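Local atomic coordinates of tyrosyl-DNA phosphodiesterase 2 (Danio rerio, PDB entry 4F1H), a protein that belongs to the endonuclease/exonuclease/phosphatase family and has the two-sheet alpha/beta architecture of the DNase I-like enzymes. Residues B[57-62]-B[79-84]; B[101-106]-B[110-115]. All blocks are in the same frame, centred on the assembly; numbering follows the deposited sequence.

Interaction 1. Residues B[57-62]-B[79-84]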
loop_
_atom_site.group_PDB
_atom_site.type_symbol
_atom_site.label_atom_id
_atom_site.label_comp_id
_atom_site.label_asym_id
_atom_site.label_seq_id
_atom_site.Cartn_x
_atom_site.Cartn_y
_atom_site.Cartn_z
ATOM N N SER B 57 0.963 -27.878 27.148
ATOM C CA SER B 57 0.651 -28.555 25.901
ATOM C C SER B 57 1.447 -28.004 24.703
ATOM O O SER B 57 1.332 -28.554 23.604
ATOM C CB SER B 57 -0.827 -28.385 25.579
ATOM O OG SER B 57 -1.603 -29.084 26.528
ATOM N N TYR B 58 2.235 -26.948 24.939
ATOM C CA TYR B 58 2.906 -26.238 23.842
ATOM C C TYR B 58 4.422 -26.298 23.920
ATOM O O TYR B 58 5.001 -26.240 25.024
ATOM C CB TYR B 58 2.457 -24.761 23.797
ATOM C CG TYR B 58 1.018 -24.634 23.365
ATOM C CD1 TYR B 58 -0.003 -24.671 24.305
ATOM C CD2 TYR B 58 0.680 -24.483 22.017
ATOM C CE1 TYR B 58 -1.366 -24.593 23.895
ATOM C CE2 TYR B 58 -0.675 -24.366 21.607
ATOM C CZ TYR B 58 -1.669 -24.447 22.552
ATOM O OH TYR B 58 -2.995 -24.349 22.106
ATOM N N LEU B 59 5.034 -26.387 22.739
ATOM C CA LEU B 59 6.470 -26.219 22.528
ATOM C C LEU B 59 6.690 -24.745 22.165
ATOM O O LEU B 59 6.020 -24.239 21.246
ATOM C CB LEU B 59 6.890 -27.130 21.374
ATOM C CG LEU B 59 8.300 -26.944 20.809
ATOM C CD1 LEU B 59 9.335 -27.192 21.905
ATOM C CD2 LEU B 59 8.492 -27.926 19.613
ATOM N N PHE B 60 7.643 -24.083 22.839
ATOM C CA PHE B 60 7.836 -22.624 22.704
ATOM C C PHE B 60 9.122 -22.308 21.924
ATOM O O PHE B 60 10.176 -22.907 22.200
ATOM C CB PHE B 60 8.030 -22.015 24.086
ATOM C CG PHE B 60 6.761 -21.789 24.854
ATOM C CD1 PHE B 60 6.062 -22.855 25.396
ATOM C CD2 PHE B 60 6.303 -20.497 25.075
ATOM C CE1 PHE B 60 4.887 -22.654 26.117
ATOM C CE2 PHE B 60 5.133 -20.282 25.820
ATOM C CZ PHE B 60 4.425 -21.372 26.332
ATOM N N PHE B 61 9.053 -21.350 20.987
ATOM C CA PHE B 61 10.247 -20.764 20.365
ATOM C C PHE B 61 10.181 -19.276 20.601
ATOM O O PHE B 61 9.136 -18.676 20.410
ATOM C CB PHE B 61 10.248 -21.065 18.875
ATOM C CG PHE B 61 10.457 -22.510 18.591
ATOM C CD1 PHE B 61 11.756 -23.029 18.532
ATOM C CD2 PHE B 61 9.372 -23.387 18.519
ATOM C CE1 PHE B 61 11.969 -24.404 18.349
ATOM C CE2 PHE B 61 9.574 -24.764 18.333
ATOM C CZ PHE B 61 10.875 -25.277 18.257
ATOM N N GLU B 62 11.297 -18.679 21.009
ATOM C CA GLU B 62 11.311 -17.251 21.346
ATOM C C GLU B 62 12.249 -16.483 20.416
ATOM O O GLU B 62 13.301 -17.009 19.990
ATOM C CB GLU B 62 11.728 -17.077 22.829
ATOM C CG GLU B 62 10.741 -17.725 23.859
ATOM C CD GLU B 62 11.331 -17.843 25.305
ATOM O OE1 GLU B 62 11.045 -18.874 25.977
ATOM O OE2 GLU B 62 12.050 -16.914 25.753
ATOM N N VAL B 79 1.078 -30.900 16.030
ATOM C CA VAL B 79 2.100 -30.352 15.148
ATOM C C VAL B 79 3.452 -30.992 15.492
ATOM O O VAL B 79 3.824 -31.052 16.672
ATOM C CB VAL B 79 2.182 -28.805 15.423
ATOM C CG1 VAL B 79 3.337 -28.163 14.696
ATOM C CG2 VAL B 79 0.834 -28.129 15.038
ATOM N N LYS B 80 4.188 -31.446 14.466
ATOM C CA LYS B 80 5.542 -31.969 14.675
ATOM C C LYS B 80 6.537 -30.940 14.193
ATOM O O LYS B 80 6.424 -30.451 13.083
ATOM C CB LYS B 80 5.728 -33.272 13.906
ATOM C CG LYS B 80 4.928 -34.424 14.544
ATOM C CD LYS B 80 4.810 -35.604 13.599
ATOM C CE LYS B 80 3.983 -36.720 14.213
ATOM N NZ LYS B 80 3.916 -37.873 13.273
ATOM N N PHE B 81 7.535 -30.643 15.016
ATOM C CA PHE B 81 8.485 -29.609 14.664
ATOM C C PHE B 81 9.587 -30.144 13.757
ATOM O O PHE B 81 10.079 -31.273 13.951
ATOM C CB PHE B 81 9.085 -29.072 15.963
ATOM C CG PHE B 81 10.210 -28.092 15.763
ATOM C CD1 PHE B 81 9.944 -26.781 15.342
ATOM C CD2 PHE B 81 11.523 -28.462 16.026
ATOM C CE1 PHE B 81 10.995 -25.843 15.141
ATOM C CE2 PHE B 81 12.583 -27.533 15.852
ATOM C CZ PHE B 81 12.306 -26.209 15.437
ATOM N N LEU B 82 9.982 -29.340 12.774
ATOM C CA LEU B 82 11.087 -29.706 11.868
ATOM C C LEU B 82 12.340 -28.881 12.126
ATOM O O LEU B 82 13.417 -29.446 12.346
ATOM C CB LEU B 82 10.709 -29.535 10.393
ATOM C CG LEU B 82 9.568 -30.426 9.936
ATOM C CD1 LEU B 82 9.133 -30.099 8.511
ATOM C CD2 LEU B 82 9.931 -31.940 10.103
ATOM N N GLU B 83 12.226 -27.555 12.025
ATOM C CA GLU B 83 13.382 -26.681 12.233
ATOM C C GLU B 83 12.884 -25.239 12.363
ATOM O O GLU B 83 11.758 -24.947 11.976
ATOM C CB GLU B 83 14.365 -26.806 11.059
ATOM C CG GLU B 83 13.796 -26.320 9.734
ATOM C CD GLU B 83 14.875 -26.163 8.684
ATOM O OE1 GLU B 83 14.998 -27.069 7.850
ATOM O OE2 GLU B 83 15.588 -25.134 8.688
ATOM N N SER B 84 13.711 -24.356 12.934
ATOM C CA SER B 84 13.323 -22.961 13.108
ATOM C C SER B 84 14.495 -22.107 12.736
ATOM O O SER B 84 15.649 -22.594 12.659
ATOM C CB SER B 84 12.878 -22.636 14.540
ATOM O OG SER B 84 13.905 -22.741 15.519
#
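The rings of F61 and F81 reach out from opposite directions and meet in an offset stack, centroids 4.4 Å apart and planes inclined by 25°. F61 leads with its far end: CZ lies over one face of the F81 ring, displaced toward the rim, with CE1 beside F81 CZ and CE2 beside F81 CD1. The shortest carbon approach in this pair is doubtful, and the offset stack is described here by its ring centres and tilt. On the opposite face of F81 sits the backbone N of E83, 3.6 Å above the plane and over the ring centre, so the ring is held between the other segment's phenyl and its own strand. With CG anti to the backbone N (chi1 174°), F81 extends across to F61. These two strands come from different layers of a DNase I-like beta sandwich: 58-62 is an edge strand, within this chain, of one mixed sheet, paired with 69-75, and 80-88 belongs to the second sheet, paired with 97-105. Their axes stay 9.9 Å apart, too far for backbone pairing, and side chains alone bridge the gap. L59 adds an aliphatic contact beside the stack, its CD2 branch 3.9 Å from CB of F81, the two side chains crossing at about a right angle. Further along, S84 turns OG between its backbone N and carbonyl carbon (chi1 66°), which brings OG 3.7 Å from CD1 of F61, while S84 CB lies in plane at the edge of the F81 ring. Behind L59 and F61, F60 packs on V48 and L51 of helix 45-54. Between F81 and S84 the strand carries a classic beta bulge, L82 and E83 together standing across from Q102 of strand 97-105.

Interaction 2. Residues B[101-106]-B[110-115]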
loop_
_atom_site.group_PDB
_atom_site.type_symbol
_atom_site.label_atom_id
_atom_site.label_comp_id
_atom_site.label_asym_id
_atom_site.label_seq_id
_atom_site.Cartn_x
_atom_site.Cartn_y
_atom_site.Cartn_z
ATOM N N ALA B 101 9.170 -21.046 12.000
ATOM C CA ALA B 101 9.192 -22.460 12.428
ATOM C C ALA B 101 8.575 -23.287 11.324
ATOM O O ALA B 101 7.466 -22.997 10.868
ATOM C CB ALA B 101 8.424 -22.678 13.743
ATOM N N GLN B 102 9.299 -24.302 10.864
ATOM C CA GLN B 102 8.775 -25.249 9.873
ATOM C C GLN B 102 8.300 -26.474 10.621
ATOM O O GLN B 102 8.976 -26.971 11.503
ATOM C CB GLN B 102 9.887 -25.629 8.889
ATOM C CG GLN B 102 10.408 -24.414 8.169
ATOM C CD GLN B 102 11.237 -24.761 6.953
ATOM O OE1 GLN B 102 12.412 -24.382 6.842
ATOM N NE2 GLN B 102 10.626 -25.480 6.027
ATOM N N VAL B 103 7.090 -26.931 10.307
ATOM C CA VAL B 103 6.471 -28.013 11.046
ATOM C C VAL B 103 5.686 -28.893 10.067
ATOM O O VAL B 103 5.515 -28.510 8.905
ATOM C CB VAL B 103 5.499 -27.493 12.131
ATOM C CG1 VAL B 103 6.205 -26.446 13.067
ATOM C CG2 VAL B 103 4.206 -26.882 11.495
ATOM N N THR B 104 5.230 -30.073 10.519
ATOM C CA THR B 104 4.228 -30.828 9.744
ATOM C C THR B 104 2.935 -30.936 10.554
ATOM O O THR B 104 2.962 -31.050 11.785
ATOM C CB THR B 104 4.689 -32.255 9.299
ATOM O OG1 THR B 104 4.916 -33.060 10.445
ATOM C CG2 THR B 104 5.976 -32.191 8.538
ATOM N N PHE B 105 1.804 -30.877 9.855
ATOM C CA PHE B 105 0.496 -30.918 10.474
ATOM C C PHE B 105 -0.248 -32.027 9.736
ATOM O O PHE B 105 -0.666 -31.845 8.583
ATOM C CB PHE B 105 -0.175 -29.547 10.276
ATOM C CG PHE B 105 -1.629 -29.503 10.669
ATOM C CD1 PHE B 105 -2.002 -29.539 12.008
ATOM C CD2 PHE B 105 -2.610 -29.341 9.698
ATOM C CE1 PHE B 105 -3.346 -29.483 12.389
ATOM C CE2 PHE B 105 -3.932 -29.268 10.058
ATOM C CZ PHE B 105 -4.310 -29.351 11.398
ATOM N N SER B 106 -0.349 -33.182 10.396
ATOM C CA SER B 106 -0.858 -34.401 9.755
ATOM C C SER B 106 -0.166 -34.632 8.404
ATOM O O SER B 106 -0.816 -34.925 7.398
ATOM C CB SER B 106 -2.380 -34.327 9.593
ATOM O OG SER B 106 -3.025 -34.657 10.811
ATOM N N LEU B 110 3.994 -27.005 7.071
ATOM C CA LEU B 110 3.580 -25.604 7.256
ATOM C C LEU B 110 4.840 -24.789 7.480
ATOM O O LEU B 110 5.769 -25.261 8.146
ATOM C CB LEU B 110 2.667 -25.407 8.471
ATOM C CG LEU B 110 1.473 -26.337 8.631
ATOM C CD1 LEU B 110 0.697 -25.887 9.875
ATOM C CD2 LEU B 110 0.603 -26.336 7.373
ATOM N N TYR B 111 4.866 -23.555 6.967
ATOM C CA TYR B 111 6.032 -22.690 7.161
ATOM C C TYR B 111 5.443 -21.516 7.951
ATOM O O TYR B 111 4.743 -20.688 7.366
ATOM C CB TYR B 111 6.556 -22.298 5.777
ATOM C CG TYR B 111 7.833 -21.501 5.695
ATOM C CD1 TYR B 111 7.796 -20.114 5.655
ATOM C CD2 TYR B 111 9.070 -22.136 5.551
ATOM C CE1 TYR B 111 8.975 -19.350 5.531
ATOM C CE2 TYR B 111 10.270 -21.381 5.442
ATOM C CZ TYR B 111 10.204 -20.000 5.423
ATOM O OH TYR B 111 11.380 -19.252 5.304
ATOM N N LEU B 112 5.656 -21.512 9.277
ATOM C CA LEU B 112 5.001 -20.563 10.191
ATOM C C LEU B 112 5.925 -19.384 10.465
ATOM O O LEU B 112 7.116 -19.559 10.718
ATOM C CB LEU B 112 4.653 -21.266 11.504
ATOM C CG LEU B 112 3.801 -22.527 11.285
ATOM C CD1 LEU B 112 3.784 -23.314 12.586
ATOM C CD2 LEU B 112 2.388 -22.217 10.822
ATOM N N MET B 113 5.387 -18.174 10.395
ATOM C CA MET B 113 6.246 -16.998 10.527
ATOM C C MET B 113 5.581 -15.938 11.384
ATOM O O MET B 113 4.380 -15.750 11.318
ATOM C CB MET B 113 6.468 -16.359 9.147
ATOM C CG MET B 113 6.877 -17.331 8.040
ATOM S SD MET B 113 6.661 -16.564 6.395
ATOM C CE MET B 113 7.815 -15.196 6.517
ATOM N N THR B 114 6.385 -15.251 12.196
ATOM C CA THR B 114 5.852 -14.078 12.928
ATOM C C THR B 114 6.893 -12.971 13.059
ATOM O O THR B 114 8.112 -13.182 13.067
ATOM C CB THR B 114 5.278 -14.439 14.335
ATOM O OG1 THR B 114 4.509 -13.347 14.832
ATOM C CG2 THR B 114 6.372 -14.792 15.353
ATOM N N SER B 115 6.383 -11.752 13.186
ATOM C CA SER B 115 7.236 -10.607 13.410
ATOM C C SER B 115 6.388 -9.529 14.072
ATOM O O SER B 115 5.135 -9.561 14.043
ATOM C CB SER B 115 7.824 -10.115 12.080
ATOM O OG SER B 115 8.773 -9.074 12.316
#
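Q102 and Y111 lie side by side on one face of a strand pair, the amide plane turned 62° from the phenol ring. Extended beyond CG, the glutamine runs past the CD2–CE2 side of the ring: CD stands 3.7 Å from Y111 CD2, and NE2 approaches the edge in the ring plane. SD of M113 lies in the ring plane at the other edge, by CD1 and CE1. Y111 carries CG anti to its backbone N (chi1 -175°), which sets the ring beside the glutamine chain; I100 and A145 also touch the Y111 side chain.

The other face bears A101, V103, L110 and L112, all apolar. V103 uses its CG2 branch twice, meeting L110 CB at 3.7 Å in a slanted crossing and CD1 of L112 at 3.8 Å, where the two side chains stand roughly perpendicular. L110 CD1 reaches across to F105 CB, 3.8 Å away; the F105 ring turns off toward R78 and T250. L74 of strand 69-75 packs against both V103 and L112, joining this face to the other sheet.

Four backbone hydrogen bonds fix these side chains in register. A101 and L112 exchange two, as do V103 and L110, with L110 N 2.8 Å from V103 O. Between them Q102 and Y111 form the non-hydrogen-bonded pair, where Q102 CA makes a CH···O contact with L110 O. The arrangement is an antiparallel beta hairpin of strands 97-105 and 108-114, with the A101, V103, L110 and L112 face directed into the interior of the DNase I-like beta sandwich.

How the interactions relate
Interaction 1 comes first along the chain and closes before interaction 2 opens; their centres are about 9 Å apart, on the same side of the chain's centre. Strand 80-88 is followed by 97-105, its antiparallel neighbour, so the two contacts join directly: T104 N lies 2.9 Å from K80 O and Q102 N lies 2.8 Å from E83 O, both probable hydrogen bonds. CG1 of V79 also packs on CB of V103. Interaction 2 thus works within one sheet, while interaction 1 crosses from its 80-88 strand to the edge of the other. Together they link three consecutive strands of one layer to the facing layer of the sandwich.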